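Local atomic coordinates of intramolecular trans-sialidase (PDB entry 3SLI), a protein that probably cleaves terminal sialic acid from glycoconjugates by intramolecular trans-glycosylation, releasing it as 2,7-anhydro-Neu5Ac. Residues S60-Q65 and K159-I164; D66-I71 and E82-D87; F90-D95 and L136-F141. All coordinates share one frame; numbering follows the deposited sequence.

Contact 1 of 3, residues S60-Q65 and K159-I164; sequences STAGNQ and KRQGKI
Guanidinium-to-carbonyl bonding ties R160 to Q65. R160 NE and NH2 both donate to Q65 O, at 2.8 and 2.9 Å, a side-on grip in which two N-H groups converge on one oxygen lying close to the guanidinium plane. The arginine chain is extended as far as CD and then bends (chi3 80°), which brings the edge of its head to the carbonyl. D66 holds R160 NH2 as a salt-bridge partner.

Backbone N-H groups make two further bonds. G162 N reaches S60 O at 2.8 Å, and G63 N gives a straighter bond (166°) to Q161 OE1 at 2.9 Å, approaching from above the plane of that amide. Here two turns meet: the type II turn T61-N64, between strands 51-58 and 67-74, and the type I' turn R160-K163, the tight bend of the small hairpin 158-160/163-165. The bonds join the two turns at the surface of the N-terminal domain. A water bridges them, donating to T61 O at 2.6 Å and accepting from Q161 N.

Packing fills in between. The side-chain amides of Q65 and Q161 lie 25° from parallel, with Q65 NE2 just 3.0 Å from Q161 CD, a tight fit without a hydrogen bond between them. S60 CB rests on K159 CB at 3.6 Å, while S60 OG turns to D151.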
loop_
_atom_site.group_PDB
_atom_site.type_symbol
_atom_site.label_atom_id
_atom_site.label_comp_id
_atom_site.label_asym_id
_atom_site.label_seq_id
_atom_site.Cartn_x
_atom_site.Cartn_y
_atom_site.Cartn_z
ATOM N N SER A 60 21.966 8.155 -35.198
ATOM C CA SER A 60 22.831 7.029 -34.834
ATOM C C SER A 60 24.336 7.263 -34.966
ATOM O O SER A 60 25.128 6.379 -34.610
ATOM C CB SER A 60 22.482 5.824 -35.708
ATOM O OG SER A 60 22.946 6.028 -37.041
ATOM N N THR A 61 24.735 8.423 -35.475
ATOM C CA THR A 61 26.148 8.680 -35.719
ATOM C C THR A 61 27.037 9.014 -34.525
ATOM O O THR A 61 26.562 9.384 -33.445
ATOM C CB THR A 61 26.335 9.732 -36.842
ATOM O OG1 THR A 61 25.858 11.011 -36.404
ATOM C CG2 THR A 61 25.561 9.309 -38.096
ATOM N N ALA A 62 28.340 8.868 -34.744
ATOM C CA ALA A 62 29.349 9.133 -33.731
ATOM C C ALA A 62 29.211 10.534 -33.160
ATOM O O ALA A 62 28.980 11.502 -33.895
ATOM C CB ALA A 62 30.739 8.938 -34.314
ATOM N N GLY A 63 29.330 10.624 -31.839
ATOM C CA GLY A 63 29.225 11.897 -31.157
ATOM C C GLY A 63 27.810 12.405 -31.003
ATOM O O GLY A 63 27.585 13.408 -30.324
ATOM N N ASN A 64 26.843 11.699 -31.579
ATOM C CA ASN A 64 25.454 12.140 -31.492
ATOM C C ASN A 64 24.561 11.218 -30.667
ATOM O O ASN A 64 23.345 11.206 -30.835
ATOM C CB ASN A 64 24.894 12.338 -32.900
ATOM C CG ASN A 64 25.642 13.408 -33.661
ATOM O OD1 ASN A 64 26.159 13.173 -34.758
ATOM N ND2 ASN A 64 25.763 14.571 -33.056
ATOM N N GLN A 65 25.173 10.545 -29.696
ATOM C CA GLN A 65 24.483 9.600 -28.818
ATOM C C GLN A 65 23.417 10.212 -27.905
ATOM O O GLN A 65 22.646 9.477 -27.279
ATOM C CB GLN A 65 25.493 8.795 -27.982
ATOM C CG GLN A 65 26.342 9.626 -27.010
ATOM C CD GLN A 65 27.676 10.101 -27.589
ATOM O OE1 GLN A 65 28.555 10.520 -26.845
ATOM N NE2 GLN A 65 27.839 10.021 -28.904
ATOM N N LYS A 159 19.490 3.574 -31.304
ATOM C CA LYS A 159 20.802 3.574 -31.938
ATOM C C LYS A 159 21.663 4.727 -31.434
ATOM O O LYS A 159 21.281 5.904 -31.534
ATOM C CB LYS A 159 20.668 3.596 -33.465
ATOM C CG LYS A 159 20.059 2.315 -34.017
ATOM C CD LYS A 159 20.044 2.278 -35.536
ATOM C CE LYS A 159 19.511 0.942 -36.020
ATOM N NZ LYS A 159 19.549 0.807 -37.503
ATOM N N ARG A 160 22.790 4.371 -30.819
ATOM C CA ARG A 160 23.732 5.346 -30.268
ATOM C C ARG A 160 25.122 4.981 -30.775
ATOM O O ARG A 160 25.624 3.891 -30.505
ATOM C CB ARG A 160 23.697 5.321 -28.739
ATOM C CG ARG A 160 22.302 5.505 -28.163
ATOM C CD ARG A 160 22.326 5.597 -26.646
ATOM N NE ARG A 160 22.714 6.928 -26.186
ATOM C CZ ARG A 160 22.933 7.241 -24.915
ATOM N NH1 ARG A 160 22.808 6.311 -23.973
ATOM N NH2 ARG A 160 23.259 8.485 -24.584
ATOM N N GLN A 161 25.699 5.873 -31.575
ATOM C CA GLN A 161 27.015 5.663 -32.175
ATOM C C GLN A 161 27.133 4.284 -32.824
ATOM O O GLN A 161 28.100 3.546 -32.591
ATOM C CB GLN A 161 28.136 5.897 -31.160
ATOM C CG GLN A 161 28.099 7.277 -30.541
ATOM C CD GLN A 161 29.392 7.639 -29.836
ATOM O OE1 GLN A 161 30.260 8.299 -30.413
ATOM N NE2 GLN A 161 29.520 7.232 -28.579
ATOM N N GLY A 162 26.125 3.949 -33.630
ATOM C CA GLY A 162 26.098 2.687 -34.350
ATOM C C GLY A 162 25.829 1.425 -33.551
ATOM O O GLY A 162 25.946 0.323 -34.094
ATOM N N LYS A 163 25.454 1.576 -32.283
ATOM C CA LYS A 163 25.176 0.437 -31.409
ATOM C C LYS A 163 23.728 0.460 -30.947
ATOM O O LYS A 163 23.115 1.527 -30.842
ATOM C CB LYS A 163 26.056 0.500 -30.149
ATOM C CG LYS A 163 27.544 0.514 -30.394
ATOM C CD LYS A 163 28.021 -0.826 -30.896
ATOM C CE LYS A 163 29.532 -0.835 -31.078
ATOM N NZ LYS A 163 30.009 -2.180 -31.511
ATOM N N ILE A 164 23.198 -0.716 -30.635
ATOM C CA ILE A 164 21.840 -0.820 -30.123
ATOM C C ILE A 164 21.910 -0.643 -28.599
ATOM O O ILE A 164 22.431 -1.505 -27.886
ATOM C CB ILE A 164 21.188 -2.198 -30.455
ATOM C CG1 ILE A 164 20.980 -2.348 -31.971
ATOM C CG2 ILE A 164 19.840 -2.343 -29.720
ATOM C CD1 ILE A 164 19.944 -1.398 -32.562
HETATM O O HOH W 1 24.549 8.450 -32.004
#

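Contact 2 of 3, residues D66-I71 and E82-D87; sequences DRHFHI and ELRNTD
The antiparallel hairpin of strands 67-74 and 79-85, inside a six-stranded sheet of the lectin-like domain, pairs H68 with R84 and H70 with E82 as hydrogen-bonded pairs; R67/N85 and F69/L83 are the non-hydrogen-bonded ones. R84 N donates to H68 O at 2.8 Å, H68 N returns a bond to R84 O, and T86 N to D66 O extends the ladder past the strand end.

Side chains alternate. On one face F69 CD1 meets L83 CG at 4.0 Å, and farther along T86 CG2 sits 3.4 Å above the centre of the R67 guanidinium. On the face of H68, H70 and E82, R84 presents its guanidinium, over which D66 lays its carboxylate, the planes 29° apart: D66 OD1 is 3.3 Å from R84 NH2, but no N-H points at it. A bend at chi3 (-97°) helps to bring R84 NH1 to D87 OD1, a salt bridge with a weak hydrogen bond at 3.0 Å. One water collects H68 NE2, E82 OE1 and R84 NH2, the last two being its acceptor and donor.

The D66-R84 attraction is therefore electrostatic rather than directional, and since D66 OD1 also forms a salt bridge with R160, one carboxylate probably balances two arginines, whose NH2 groups converge on it.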
loop_
_atom_site.group_PDB
_atom_site.type_symbol
_atom_site.label_atom_id
_atom_site.label_comp_id
_atom_site.label_asym_id
_atom_site.label_seq_id
_atom_site.Cartn_x
_atom_site.Cartn_y
_atom_site.Cartn_z
ATOM N N ASP A 66 23.402 11.536 -27.781
ATOM C CA ASP A 66 22.396 12.214 -26.955
ATOM C C ASP A 66 21.326 12.910 -27.814
ATOM O O ASP A 66 20.623 13.812 -27.351
ATOM C CB ASP A 66 23.049 13.224 -25.997
ATOM C CG ASP A 66 23.867 12.553 -24.894
ATOM O OD1 ASP A 66 23.779 11.315 -24.730
ATOM O OD2 ASP A 66 24.596 13.275 -24.182
ATOM N N ARG A 67 21.209 12.480 -29.064
ATOM C CA ARG A 67 20.231 13.042 -29.984
ATOM C C ARG A 67 19.250 11.944 -30.397
ATOM O O ARG A 67 19.504 11.193 -31.348
ATOM C CB ARG A 67 20.928 13.617 -31.216
ATOM C CG ARG A 67 21.915 14.729 -30.908
ATOM C CD ARG A 67 22.542 15.265 -32.187
ATOM N NE ARG A 67 23.673 16.148 -31.912
ATOM C CZ ARG A 67 23.570 17.428 -31.568
ATOM N NH1 ARG A 67 22.384 18.013 -31.449
ATOM N NH2 ARG A 67 24.670 18.126 -31.325
ATOM N N HIS A 68 18.142 11.841 -29.668
ATOM C CA HIS A 68 17.142 10.825 -29.961
ATOM C C HIS A 68 15.896 10.978 -29.104
ATOM O O HIS A 68 15.891 11.711 -28.115
ATOM C CB HIS A 68 17.726 9.417 -29.725
ATOM C CG HIS A 68 18.261 9.200 -28.335
ATOM N ND1 HIS A 68 19.605 9.054 -28.069
ATOM C CD2 HIS A 68 17.630 9.102 -27.138
ATOM C CE1 HIS A 68 19.783 8.877 -26.772
ATOM N NE2 HIS A 68 18.600 8.903 -26.183
ATOM N N PHE A 69 14.851 10.263 -29.498
ATOM C CA PHE A 69 13.600 10.213 -28.767
ATOM C C PHE A 69 13.295 8.730 -28.629
ATOM O O PHE A 69 13.474 7.973 -29.583
ATOM C CB PHE A 69 12.446 10.874 -29.532
ATOM C CG PHE A 69 11.080 10.417 -29.064
ATOM C CD1 PHE A 69 10.528 10.917 -27.886
ATOM C CD2 PHE A 69 10.380 9.429 -29.769
ATOM C CE1 PHE A 69 9.307 10.441 -27.411
ATOM C CE2 PHE A 69 9.159 8.946 -29.302
ATOM C CZ PHE A 69 8.622 9.452 -28.122
ATOM N N HIS A 70 12.869 8.301 -27.446
ATOM C CA HIS A 70 12.519 6.899 -27.256
ATOM C C HIS A 70 11.512 6.694 -26.130
ATOM O O HIS A 70 11.404 7.529 -25.217
ATOM C CB HIS A 70 13.774 6.012 -27.070
ATOM C CG HIS A 70 14.312 5.949 -25.664
ATOM N ND1 HIS A 70 14.757 7.056 -24.974
ATOM C CD2 HIS A 70 14.546 4.885 -24.855
ATOM C CE1 HIS A 70 15.249 6.677 -23.804
ATOM N NE2 HIS A 70 15.132 5.366 -23.709
ATOM N N ILE A 71 10.692 5.658 -26.286
ATOM C CA ILE A 71 9.705 5.264 -25.282
ATOM C C ILE A 71 10.322 3.963 -24.781
ATOM O O ILE A 71 10.634 3.092 -25.588
ATOM C CB ILE A 71 8.327 4.937 -25.914
ATOM C CG1 ILE A 71 7.769 6.155 -26.653
ATOM C CG2 ILE A 71 7.340 4.466 -24.829
ATOM C CD1 ILE A 71 6.490 5.858 -27.428
ATOM N N GLU A 82 12.377 9.837 -23.212
ATOM C CA GLU A 82 13.486 10.770 -23.149
ATOM C C GLU A 82 13.486 11.386 -24.549
ATOM O O GLU A 82 13.454 10.656 -25.544
ATOM C CB GLU A 82 14.823 10.080 -22.862
ATOM C CG GLU A 82 14.942 9.463 -21.480
ATOM C CD GLU A 82 16.355 9.004 -21.173
ATOM O OE1 GLU A 82 16.806 8.006 -21.772
ATOM O OE2 GLU A 82 17.015 9.643 -20.329
ATOM N N LEU A 83 13.407 12.711 -24.598
ATOM C CA LEU A 83 13.398 13.487 -25.844
ATOM C C LEU A 83 14.678 14.310 -25.718
ATOM O O LEU A 83 14.743 15.254 -24.917
ATOM C CB LEU A 83 12.183 14.415 -25.861
ATOM C CG LEU A 83 11.459 14.739 -27.171
ATOM C CD1 LEU A 83 10.719 16.049 -26.963
ATOM C CD2 LEU A 83 12.400 14.809 -28.383
ATOM N N ARG A 84 15.675 13.972 -26.530
ATOM C CA ARG A 84 16.989 14.599 -26.447
ATOM C C ARG A 84 17.634 15.103 -27.735
ATOM O O ARG A 84 17.483 14.505 -28.795
ATOM C CB ARG A 84 17.958 13.580 -25.851
ATOM C CG ARG A 84 17.497 12.933 -24.559
ATOM C CD ARG A 84 18.581 13.084 -23.522
ATOM N NE ARG A 84 19.419 11.910 -23.424
ATOM C CZ ARG A 84 20.641 11.893 -22.902
ATOM N NH1 ARG A 84 21.213 12.998 -22.435
ATOM N NH2 ARG A 84 21.259 10.736 -22.758
ATOM N N ASN A 85 18.416 16.168 -27.602
ATOM C CA ASN A 85 19.187 16.730 -28.714
ATOM C C ASN A 85 20.415 17.373 -28.073
ATOM O O ASN A 85 20.854 18.442 -28.481
ATOM C CB ASN A 85 18.393 17.783 -29.485
ATOM C CG ASN A 85 19.035 18.119 -30.813
ATOM O OD1 ASN A 85 18.964 19.253 -31.293
ATOM N ND2 ASN A 85 19.659 17.123 -31.427
ATOM N N THR A 86 20.988 16.638 -27.119
ATOM C CA THR A 86 22.126 17.026 -26.266
ATOM C C THR A 86 21.582 17.938 -25.163
ATOM O O THR A 86 20.638 18.716 -25.371
ATOM C CB THR A 86 23.358 17.666 -26.984
ATOM O OG1 THR A 86 23.085 19.021 -27.357
ATOM C CG2 THR A 86 23.774 16.850 -28.184
ATOM N N ASP A 87 22.145 17.788 -23.971
ATOM C CA ASP A 87 21.709 18.534 -22.801
ATOM C C ASP A 87 21.709 20.047 -22.922
ATOM O O ASP A 87 20.924 20.716 -22.252
ATOM C CB ASP A 87 22.487 18.068 -21.573
ATOM C CG ASP A 87 22.285 16.585 -21.282
ATOM O OD1 ASP A 87 21.390 15.940 -21.882
ATOM O OD2 ASP A 87 23.037 16.055 -20.448
HETATM O O HOH W 2 24.396 16.088 -23.940
HETATM O O HOH W 3 19.058 8.613 -23.419
#

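Contact 3 of 3, residues F90-D95 and L136-F141; sequences FNYTLD and LDKDAF
The ring of Y92 carries the side chain of K138 across one face and the carbonyl of A140 at its edge. K138 CG starts above CE2, at 3.6 Å, the next carbon passes near CZ and CE1, and CE settles by CD1 and CE1, 3.7 Å from the ring centroid and 14° off the normal: a CH-pi contact. The ammonium goes a step further toward the rim, with NZ 4.5 Å from the centroid, so the cation-pi interaction is off-centre. The bend in the lysine (chi2 -73°) turns its chain along the ring instead of away from it. At the edge, Y92 OH donates to A140 O at 2.7 Å, in the plane of that carbonyl, while A140 CB lies beside the same hydroxyl.

Leucines continue the contact along the strand. L94 and L136 slide past one another in opposite senses, L94 CD2 resting 3.8 Å from L136 CB, and L136 CD2 reaches toward Y92 CB and T93 O.

No backbone hydrogen bond crosses here. Strand 91-96 is an outermost strand of the six-stranded sheet, and 131-137 pairs with 123-128 in the seven-stranded one; the two segments run nearly antiparallel, yet L94 and L136, the nearest pair, keep their CA atoms 6.4 Å apart. It is thus a seam between the margins of two sheets, made by side chains.

Water joins in as well: K138 NZ donates to a molecule at 2.8 Å that itself donates to N91 O. With NZ off-centre over the ring and bonded to a water, and the lysine methylenes doing most of the touching, the K138-Y92 contact probably owes at least as much to dispersion from the hydrocarbon chain as to the ammonium.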
loop_
_atom_site.group_PDB
_atom_site.type_symbol
_atom_site.label_atom_id
_atom_site.label_comp_id
_atom_site.label_asym_id
_atom_site.label_seq_id
_atom_site.Cartn_x
_atom_site.Cartn_y
_atom_site.Cartn_z
ATOM N N PHE A 90 18.230 20.430 -25.363
ATOM C CA PHE A 90 17.082 19.953 -24.581
ATOM C C PHE A 90 17.205 18.492 -24.171
ATOM O O PHE A 90 17.844 17.679 -24.857
ATOM C CB PHE A 90 15.704 20.248 -25.233
ATOM C CG PHE A 90 15.461 19.548 -26.551
ATOM C CD1 PHE A 90 15.186 18.178 -26.601
ATOM C CD2 PHE A 90 15.479 20.275 -27.746
ATOM C CE1 PHE A 90 14.934 17.540 -27.819
ATOM C CE2 PHE A 90 15.228 19.651 -28.972
ATOM C CZ PHE A 90 14.954 18.277 -29.008
ATOM N N ASN A 91 16.645 18.191 -23.004
ATOM C CA ASN A 91 16.642 16.850 -22.445
ATOM C C ASN A 91 15.362 16.772 -21.623
ATOM O O ASN A 91 15.335 17.152 -20.448
ATOM C CB ASN A 91 17.877 16.639 -21.565
ATOM C CG ASN A 91 17.849 15.313 -20.825
ATOM O OD1 ASN A 91 17.227 14.349 -21.263
ATOM N ND2 ASN A 91 18.512 15.269 -19.687
ATOM N N TYR A 92 14.279 16.384 -22.293
ATOM C CA TYR A 92 12.959 16.276 -21.679
ATOM C C TYR A 92 12.698 14.825 -21.296
ATOM O O TYR A 92 12.801 13.927 -22.130
ATOM C CB TYR A 92 11.879 16.735 -22.666
ATOM C CG TYR A 92 11.864 18.216 -22.993
ATOM C CD1 TYR A 92 12.807 19.095 -22.450
ATOM C CD2 TYR A 92 10.877 18.744 -23.830
ATOM C CE1 TYR A 92 12.767 20.464 -22.730
ATOM C CE2 TYR A 92 10.829 20.113 -24.119
ATOM C CZ TYR A 92 11.776 20.962 -23.563
ATOM O OH TYR A 92 11.719 22.308 -23.836
ATOM N N THR A 93 12.356 14.594 -20.035
ATOM C CA THR A 93 12.101 13.233 -19.571
ATOM C C THR A 93 10.792 13.170 -18.793
ATOM O O THR A 93 10.366 14.161 -18.196
ATOM C CB THR A 93 13.261 12.724 -18.675
ATOM O OG1 THR A 93 13.405 13.591 -17.544
ATOM C CG2 THR A 93 14.585 12.697 -19.451
ATOM N N LEU A 94 10.166 12.003 -18.813
ATOM C CA LEU A 94 8.903 11.756 -18.118
ATOM C C LEU A 94 8.803 10.247 -17.903
ATOM O O LEU A 94 9.038 9.467 -18.833
ATOM C CB LEU A 94 7.714 12.227 -18.965
ATOM C CG LEU A 94 6.332 12.029 -18.337
ATOM C CD1 LEU A 94 6.245 12.826 -17.033
ATOM C CD2 LEU A 94 5.247 12.450 -19.315
ATOM N N ASP A 95 8.465 9.834 -16.685
ATOM C CA ASP A 95 8.350 8.412 -16.377
ATOM C C ASP A 95 7.471 8.182 -15.150
ATOM O O ASP A 95 7.079 9.129 -14.471
ATOM C CB ASP A 95 9.747 7.815 -16.118
ATOM C CG ASP A 95 10.354 8.287 -14.798
ATOM O OD1 ASP A 95 10.942 9.389 -14.767
ATOM O OD2 ASP A 95 10.231 7.557 -13.787
ATOM N N LEU A 136 3.802 15.860 -18.642
ATOM C CA LEU A 136 4.920 16.793 -18.657
ATOM C C LEU A 136 4.469 18.027 -19.426
ATOM O O LEU A 136 3.924 17.910 -20.526
ATOM C CB LEU A 136 6.152 16.179 -19.337
ATOM C CG LEU A 136 7.369 17.099 -19.523
ATOM C CD1 LEU A 136 7.955 17.495 -18.175
ATOM C CD2 LEU A 136 8.418 16.402 -20.369
ATOM N N ASP A 137 4.630 19.193 -18.813
ATOM C CA ASP A 137 4.263 20.462 -19.439
ATOM C C ASP A 137 5.531 21.253 -19.730
ATOM O O ASP A 137 6.428 21.334 -18.885
ATOM C CB ASP A 137 3.337 21.277 -18.528
ATOM C CG ASP A 137 2.004 20.597 -18.297
ATOM O OD1 ASP A 137 1.327 20.272 -19.288
ATOM O OD2 ASP A 137 1.633 20.371 -17.132
ATOM N N LYS A 138 5.612 21.820 -20.929
ATOM C CA LYS A 138 6.775 22.606 -21.331
ATOM C C LYS A 138 6.348 23.815 -22.161
ATOM O O LYS A 138 5.553 23.688 -23.087
ATOM C CB LYS A 138 7.732 21.746 -22.165
ATOM C CG LYS A 138 8.476 20.671 -21.399
ATOM C CD LYS A 138 9.546 21.275 -20.520
ATOM C CE LYS A 138 10.400 20.197 -19.888
ATOM N NZ LYS A 138 11.429 20.806 -19.011
ATOM N N ASP A 139 6.874 24.990 -21.831
ATOM C CA ASP A 139 6.550 26.191 -22.594
ATOM C C ASP A 139 7.206 26.078 -23.971
ATOM O O ASP A 139 6.620 26.454 -24.983
ATOM C CB ASP A 139 7.026 27.456 -21.866
ATOM C CG ASP A 139 6.175 27.788 -20.642
ATOM O OD1 ASP A 139 4.926 27.701 -20.732
ATOM O OD2 ASP A 139 6.757 28.142 -19.589
ATOM N N ALA A 140 8.430 25.563 -24.003
ATOM C CA ALA A 140 9.137 25.373 -25.262
ATOM C C ALA A 140 8.888 23.928 -25.694
ATOM O O ALA A 140 9.641 23.021 -25.346
ATOM C CB ALA A 140 10.629 25.644 -25.085
ATOM N N PHE A 141 7.778 23.706 -26.386
ATOM C CA PHE A 141 7.434 22.371 -26.847
ATOM C C PHE A 141 8.414 21.880 -27.918
ATOM O O PHE A 141 8.758 22.614 -28.854
ATOM C CB PHE A 141 5.997 22.341 -27.374
ATOM C CG PHE A 141 5.534 20.970 -27.796
ATOM C CD1 PHE A 141 5.046 20.071 -26.859
ATOM C CD2 PHE A 141 5.608 20.571 -29.131
ATOM C CE1 PHE A 141 4.640 18.794 -27.240
ATOM C CE2 PHE A 141 5.205 19.294 -29.520
ATOM C CZ PHE A 141 4.721 18.405 -28.572
HETATM O O HOH W 4 14.012 19.622 -19.083
#

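Overall arrangement
Charge and sheet hydrogen bonding connect neighbouring contacts across the lectin-like domain. Contacts 1 and 2 lie 12 Å apart between centres and meet where R160 NH2 reaches D66 OD1 at 2.9 Å, so the docked turns are anchored to the end of the hairpin. Contacts 2 and 3, 11 Å apart between centres, share neighbouring strands, with L83 N probably hydrogen-bonded to Y92 O at 2.8 Å. Contacts 1 and 3 do not touch: their nearest atoms are about 9 Å apart. Along the chain, the loop closed by contact 1 encloses the other two. All belong to the N-terminal domain, whereas catalysis presumably takes place in the propeller-type sialidase domain.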